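Local coordinates for fatty Acid Kinase (Fak) B3 protein (Streptococcus pneumoniae, PDB 6CNG) that binds linoleic acid in a DegV-family fold and may take part in lipid transport or fatty acid metabolism, at residues G199-G211 / L221-A234. Residues are numbered along the deposited sequence; the frame is centred on the assembly and turned at random.
Sequences GTVVGLLNIRMVG and LLQKARGSKKSVQA
Val210 and Gln223 face each other as a hydrogen-bonded pair in the antiparallel hairpin of 207-211 and 221-226, and here the packing is tight. Val210 O accepts two bonds, from Leu222 N at 2.8 Å and from Gln223 N at 3.1 Å, so Leu222 and Gln223 together oppose one residue: a classic beta bulge. On the same sheet face, Val210 CG2 lies 4.3 Å from Ala225 CB and 4.1 Å from Ala234 CB, the latter on helix 228-242. Arg208, extended from CG to NE, runs past Ser231 toward the start of that helix and lays one guanidinium face over Gly227 C and Ser228 N. Ser231 OG, 3.2 Å from Arg208 CD, donates a hydrogen bond to Gly227 O.

The side of Ile207 and Arg226, near the hairpin's open end, is looser and more open to solvent. Arg226, bent at chi2 (143°) and chi3 (-95°), turns its guanidinium over Ile207 CD1, which sits 3.3 Å above the centre of the plane. In that plane Arg226 NH2 donates to Leu205 O (3.1 Å, 157° at the hydrogen). Deeper in, Lys224 CG rests on Val202 CG1, and buried Met209 brings CG to 3.7 Å from Leu221 CD1.

Strand 219-226 is outermost in a six-stranded mixed sheet; strand 207-213, inside it, pairs along its far edge with strand 176-182, through Met209 with Leu182 and Gly211 with Phe180, while helix 228-242 covers the Val210 face and itself touches helix 257-270.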
loop_
_atom_site.group_PDB
_atom_site.type_symbol
_atom_site.label_atom_id
_atom_site.label_comp_id
_atom_site.label_asym_id
_atom_site.label_seq_id
_atom_site.Cartn_x
_atom_site.Cartn_y
_atom_site.Cartn_z
ATOM N N GLY A 199 -12.276 -8.757 -14.540
ATOM C CA GLY A 199 -11.121 -8.303 -15.291
ATOM C C GLY A 199 -11.404 -7.917 -16.723
ATOM O O GLY A 199 -10.720 -7.060 -17.274
ATOM N N THR A 200 -12.387 -8.553 -17.353
ATOM C CA THR A 200 -12.668 -8.263 -18.745
ATOM C C THR A 200 -13.443 -6.965 -18.891
ATOM O O THR A 200 -13.296 -6.292 -19.914
ATOM C CB THR A 200 -13.448 -9.413 -19.391
ATOM O OG1 THR A 200 -14.767 -9.506 -18.822
ATOM C CG2 THR A 200 -12.706 -10.756 -19.221
ATOM N N VAL A 201 -14.228 -6.583 -17.866
ATOM C CA VAL A 201 -15.120 -5.428 -17.954
ATOM C C VAL A 201 -14.412 -4.109 -17.687
ATOM O O VAL A 201 -15.018 -3.056 -17.876
ATOM C CB VAL A 201 -16.378 -5.504 -17.063
ATOM C CG1 VAL A 201 -17.383 -6.509 -17.619
ATOM C CG2 VAL A 201 -16.029 -5.862 -15.665
ATOM N N VAL A 202 -13.134 -4.139 -17.305
ATOM C CA VAL A 202 -12.357 -2.942 -16.990
ATOM C C VAL A 202 -10.948 -3.080 -17.557
ATOM O O VAL A 202 -10.553 -4.129 -18.058
ATOM C CB VAL A 202 -12.274 -2.689 -15.466
ATOM C CG1 VAL A 202 -13.652 -2.319 -14.887
ATOM C CG2 VAL A 202 -11.676 -3.908 -14.772
ATOM N N GLY A 203 -10.184 -1.998 -17.454
ATOM C CA GLY A 203 -8.815 -1.982 -17.925
ATOM C C GLY A 203 -8.638 -2.306 -19.397
ATOM O O GLY A 203 -7.507 -2.558 -19.837
ATOM N N LEU A 204 -9.726 -2.294 -20.175
ATOM C CA LEU A 204 -9.655 -2.591 -21.603
ATOM C C LEU A 204 -10.333 -1.505 -22.422
ATOM O O LEU A 204 -11.552 -1.318 -22.349
ATOM C CB LEU A 204 -10.271 -3.953 -21.939
ATOM C CG LEU A 204 -11.795 -4.025 -22.066
ATOM C CD1 LEU A 204 -12.246 -5.428 -22.463
ATOM C CD2 LEU A 204 -12.457 -3.586 -20.765
ATOM N N LEU A 205 -9.540 -0.812 -23.228
ATOM C CA LEU A 205 -10.061 0.049 -24.282
ATOM C C LEU A 205 -10.966 1.139 -23.697
ATOM O O LEU A 205 -12.192 1.133 -23.820
ATOM C CB LEU A 205 -10.725 -0.808 -25.370
ATOM C CG LEU A 205 -9.764 -1.583 -26.306
ATOM C CD1 LEU A 205 -8.785 -2.492 -25.566
ATOM C CD2 LEU A 205 -10.543 -2.402 -27.330
ATOM N N ASN A 206 -10.296 2.082 -23.036
ATOM C CA ASN A 206 -10.844 3.345 -22.531
ATOM C C ASN A 206 -11.573 3.213 -21.199
ATOM O O ASN A 206 -12.162 4.183 -20.751
ATOM C CB ASN A 206 -11.738 4.058 -23.560
ATOM C CG ASN A 206 -11.778 5.565 -23.352
ATOM O OD1 ASN A 206 -10.923 6.102 -22.652
ATOM N ND2 ASN A 206 -12.760 6.254 -23.957
ATOM N N ILE A 207 -11.533 2.063 -20.540
ATOM C CA ILE A 207 -12.304 1.836 -19.326
ATOM C C ILE A 207 -11.356 1.545 -18.170
ATOM O O ILE A 207 -10.691 0.502 -18.148
ATOM C CB ILE A 207 -13.319 0.705 -19.513
ATOM C CG1 ILE A 207 -14.381 1.114 -20.543
ATOM C CG2 ILE A 207 -13.942 0.352 -18.207
ATOM C CD1 ILE A 207 -15.119 2.395 -20.212
ATOM N N ARG A 208 -11.319 2.454 -17.187
ATOM C CA ARG A 208 -10.489 2.305 -16.001
ATOM C C ARG A 208 -11.347 1.804 -14.852
ATOM O O ARG A 208 -12.502 2.209 -14.712
ATOM C CB ARG A 208 -9.828 3.628 -15.631
ATOM C CG ARG A 208 -9.241 4.335 -16.831
ATOM C CD ARG A 208 -8.327 5.488 -16.494
ATOM N NE ARG A 208 -7.892 6.158 -17.731
ATOM C CZ ARG A 208 -7.436 7.412 -17.819
ATOM N NH1 ARG A 208 -7.335 8.178 -16.739
ATOM N NH2 ARG A 208 -7.081 7.908 -19.001
ATOM N N MET A 209 -10.792 0.888 -14.068
ATOM C CA MET A 209 -11.484 0.313 -12.925
ATOM C C MET A 209 -11.387 1.242 -11.729
ATOM O O MET A 209 -10.302 1.515 -11.232
ATOM C CB MET A 209 -10.860 -1.016 -12.549
ATOM C CG MET A 209 -11.531 -1.660 -11.375
ATOM S SD MET A 209 -10.770 -3.203 -10.932
ATOM C CE MET A 209 -11.848 -3.837 -9.648
ATOM N N VAL A 210 -12.526 1.681 -11.240
ATOM C CA VAL A 210 -12.601 2.449 -10.013
ATOM C C VAL A 210 -13.057 1.485 -8.934
ATOM O O VAL A 210 -14.114 0.866 -9.049
ATOM C CB VAL A 210 -13.580 3.613 -10.169
ATOM C CG1 VAL A 210 -13.702 4.356 -8.904
ATOM C CG2 VAL A 210 -13.123 4.527 -11.269
ATOM N N GLY A 211 -12.253 1.324 -7.904
ATOM C CA GLY A 211 -12.552 0.301 -6.936
ATOM C C GLY A 211 -12.067 0.697 -5.570
ATOM O O GLY A 211 -11.436 1.735 -5.378
ATOM N N LEU A 221 -15.132 -3.682 -7.242
ATOM C CA LEU A 221 -15.475 -2.686 -8.227
ATOM C C LEU A 221 -16.524 -1.728 -7.698
ATOM O O LEU A 221 -17.442 -2.112 -6.973
ATOM C CB LEU A 221 -16.028 -3.393 -9.448
ATOM C CG LEU A 221 -16.420 -2.505 -10.603
ATOM C CD1 LEU A 221 -15.266 -1.727 -11.116
ATOM C CD2 LEU A 221 -17.004 -3.395 -11.664
ATOM N N LEU A 222 -16.399 -0.473 -8.117
ATOM C CA LEU A 222 -17.311 0.580 -7.723
ATOM C C LEU A 222 -17.872 1.305 -8.931
ATOM O O LEU A 222 -19.063 1.621 -8.984
ATOM C CB LEU A 222 -16.606 1.624 -6.869
ATOM C CG LEU A 222 -16.092 1.196 -5.509
ATOM C CD1 LEU A 222 -15.451 2.366 -4.858
ATOM C CD2 LEU A 222 -17.164 0.635 -4.636
ATOM N N GLN A 223 -17.012 1.636 -9.875
ATOM C CA GLN A 223 -17.432 2.340 -11.070
ATOM C C GLN A 223 -16.499 1.956 -12.196
ATOM O O GLN A 223 -15.335 1.621 -11.979
ATOM C CB GLN A 223 -17.423 3.874 -10.940
ATOM C CG GLN A 223 -18.501 4.457 -10.055
ATOM C CD GLN A 223 -18.598 5.963 -10.185
ATOM O OE1 GLN A 223 -18.350 6.521 -11.260
ATOM N NE2 GLN A 223 -18.952 6.632 -9.085
ATOM N N LYS A 224 -17.042 1.958 -13.390
ATOM C CA LYS A 224 -16.255 1.957 -14.609
ATOM C C LYS A 224 -16.331 3.380 -15.134
ATOM O O LYS A 224 -17.418 3.959 -15.194
ATOM C CB LYS A 224 -16.851 0.962 -15.602
ATOM C CG LYS A 224 -17.136 -0.436 -15.009
ATOM C CD LYS A 224 -18.000 -1.326 -15.927
ATOM C CE LYS A 224 -18.869 -2.327 -15.151
ATOM N NZ LYS A 224 -18.234 -3.676 -14.918
ATOM N N ALA A 225 -15.189 3.978 -15.422
ATOM C CA ALA A 225 -15.165 5.338 -15.946
ATOM C C ALA A 225 -14.494 5.319 -17.303
ATOM O O ALA A 225 -13.391 4.783 -17.436
ATOM C CB ALA A 225 -14.403 6.274 -15.024
ATOM N N ARG A 226 -15.170 5.889 -18.303
ATOM C CA ARG A 226 -14.647 5.950 -19.667
ATOM C C ARG A 226 -13.837 7.228 -19.792
ATOM O O ARG A 226 -14.392 8.311 -20.015
ATOM C CB ARG A 226 -15.763 5.915 -20.701
ATOM C CG ARG A 226 -15.269 6.089 -22.143
ATOM C CD ARG A 226 -16.052 5.221 -23.107
ATOM N NE ARG A 226 -15.373 3.950 -23.340
ATOM C CZ ARG A 226 -15.974 2.766 -23.454
ATOM N NH1 ARG A 226 -17.294 2.633 -23.342
ATOM N NH2 ARG A 226 -15.234 1.693 -23.670
ATOM N N GLY A 227 -12.530 7.104 -19.633
ATOM C CA GLY A 227 -11.616 8.190 -19.897
ATOM C C GLY A 227 -11.097 8.793 -18.604
ATOM O O GLY A 227 -11.500 8.420 -17.512
ATOM N N SER A 228 -10.192 9.740 -18.765
ATOM C CA SER A 228 -9.553 10.349 -17.608
ATOM C C SER A 228 -10.537 11.212 -16.843
ATOM O O SER A 228 -10.912 10.874 -15.722
ATOM C CB SER A 228 -8.359 11.197 -18.028
ATOM O OG SER A 228 -7.887 11.966 -16.932
ATOM N N LYS A 229 -10.983 12.316 -17.447
ATOM C CA LYS A 229 -11.823 13.268 -16.725
ATOM C C LYS A 229 -12.974 12.589 -15.999
ATOM O O LYS A 229 -13.357 13.011 -14.904
ATOM C CB LYS A 229 -12.341 14.358 -17.667
ATOM C CG LYS A 229 -11.227 15.063 -18.454
ATOM C CD LYS A 229 -10.131 15.667 -17.546
ATOM C CE LYS A 229 -8.994 16.353 -18.351
ATOM N NZ LYS A 229 -8.041 15.408 -19.028
ATOM N N LYS A 230 -13.540 11.537 -16.597
ATOM C CA LYS A 230 -14.526 10.728 -15.892
ATOM C C LYS A 230 -13.882 9.932 -14.759
ATOM O O LYS A 230 -14.536 9.663 -13.751
ATOM C CB LYS A 230 -15.260 9.805 -16.868
ATOM C CG LYS A 230 -15.886 10.523 -18.035
ATOM C CD LYS A 230 -16.959 11.482 -17.607
ATOM C CE LYS A 230 -17.480 12.307 -18.783
ATOM N NZ LYS A 230 -18.133 13.598 -18.370
ATOM N N SER A 231 -12.608 9.566 -14.895
ATOM C CA SER A 231 -11.922 8.879 -13.805
ATOM C C SER A 231 -11.750 9.798 -12.604
ATOM O O SER A 231 -11.910 9.375 -11.453
ATOM C CB SER A 231 -10.543 8.382 -14.257
ATOM O OG SER A 231 -10.645 7.305 -15.157
ATOM N N VAL A 232 -11.419 11.066 -12.844
ATOM C CA VAL A 232 -11.241 11.972 -11.718
ATOM C C VAL A 232 -12.575 12.233 -11.036
ATOM O O VAL A 232 -12.677 12.149 -9.809
ATOM C CB VAL A 232 -10.519 13.260 -12.136
ATOM C CG1 VAL A 232 -10.539 14.275 -10.986
ATOM C CG2 VAL A 232 -9.093 12.929 -12.518
ATOM N N GLN A 233 -13.614 12.540 -11.820
ATOM C CA GLN A 233 -14.926 12.773 -11.231
ATOM C C GLN A 233 -15.372 11.583 -10.386
ATOM O O GLN A 233 -15.876 11.760 -9.274
ATOM C CB GLN A 233 -15.940 13.090 -12.330
ATOM C CG GLN A 233 -17.324 13.542 -11.824
ATOM C CD GLN A 233 -17.330 14.912 -11.158
ATOM O OE1 GLN A 233 -16.923 15.930 -11.749
ATOM N NE2 GLN A 233 -17.842 14.952 -9.928
ATOM N N ALA A 234 -15.183 10.365 -10.894
ATOM C CA ALA A 234 -15.615 9.180 -10.167
ATOM C C ALA A 234 -14.862 9.049 -8.864
ATOM O O ALA A 234 -15.448 8.725 -7.835
ATOM C CB ALA A 234 -15.384 7.932 -11.014
#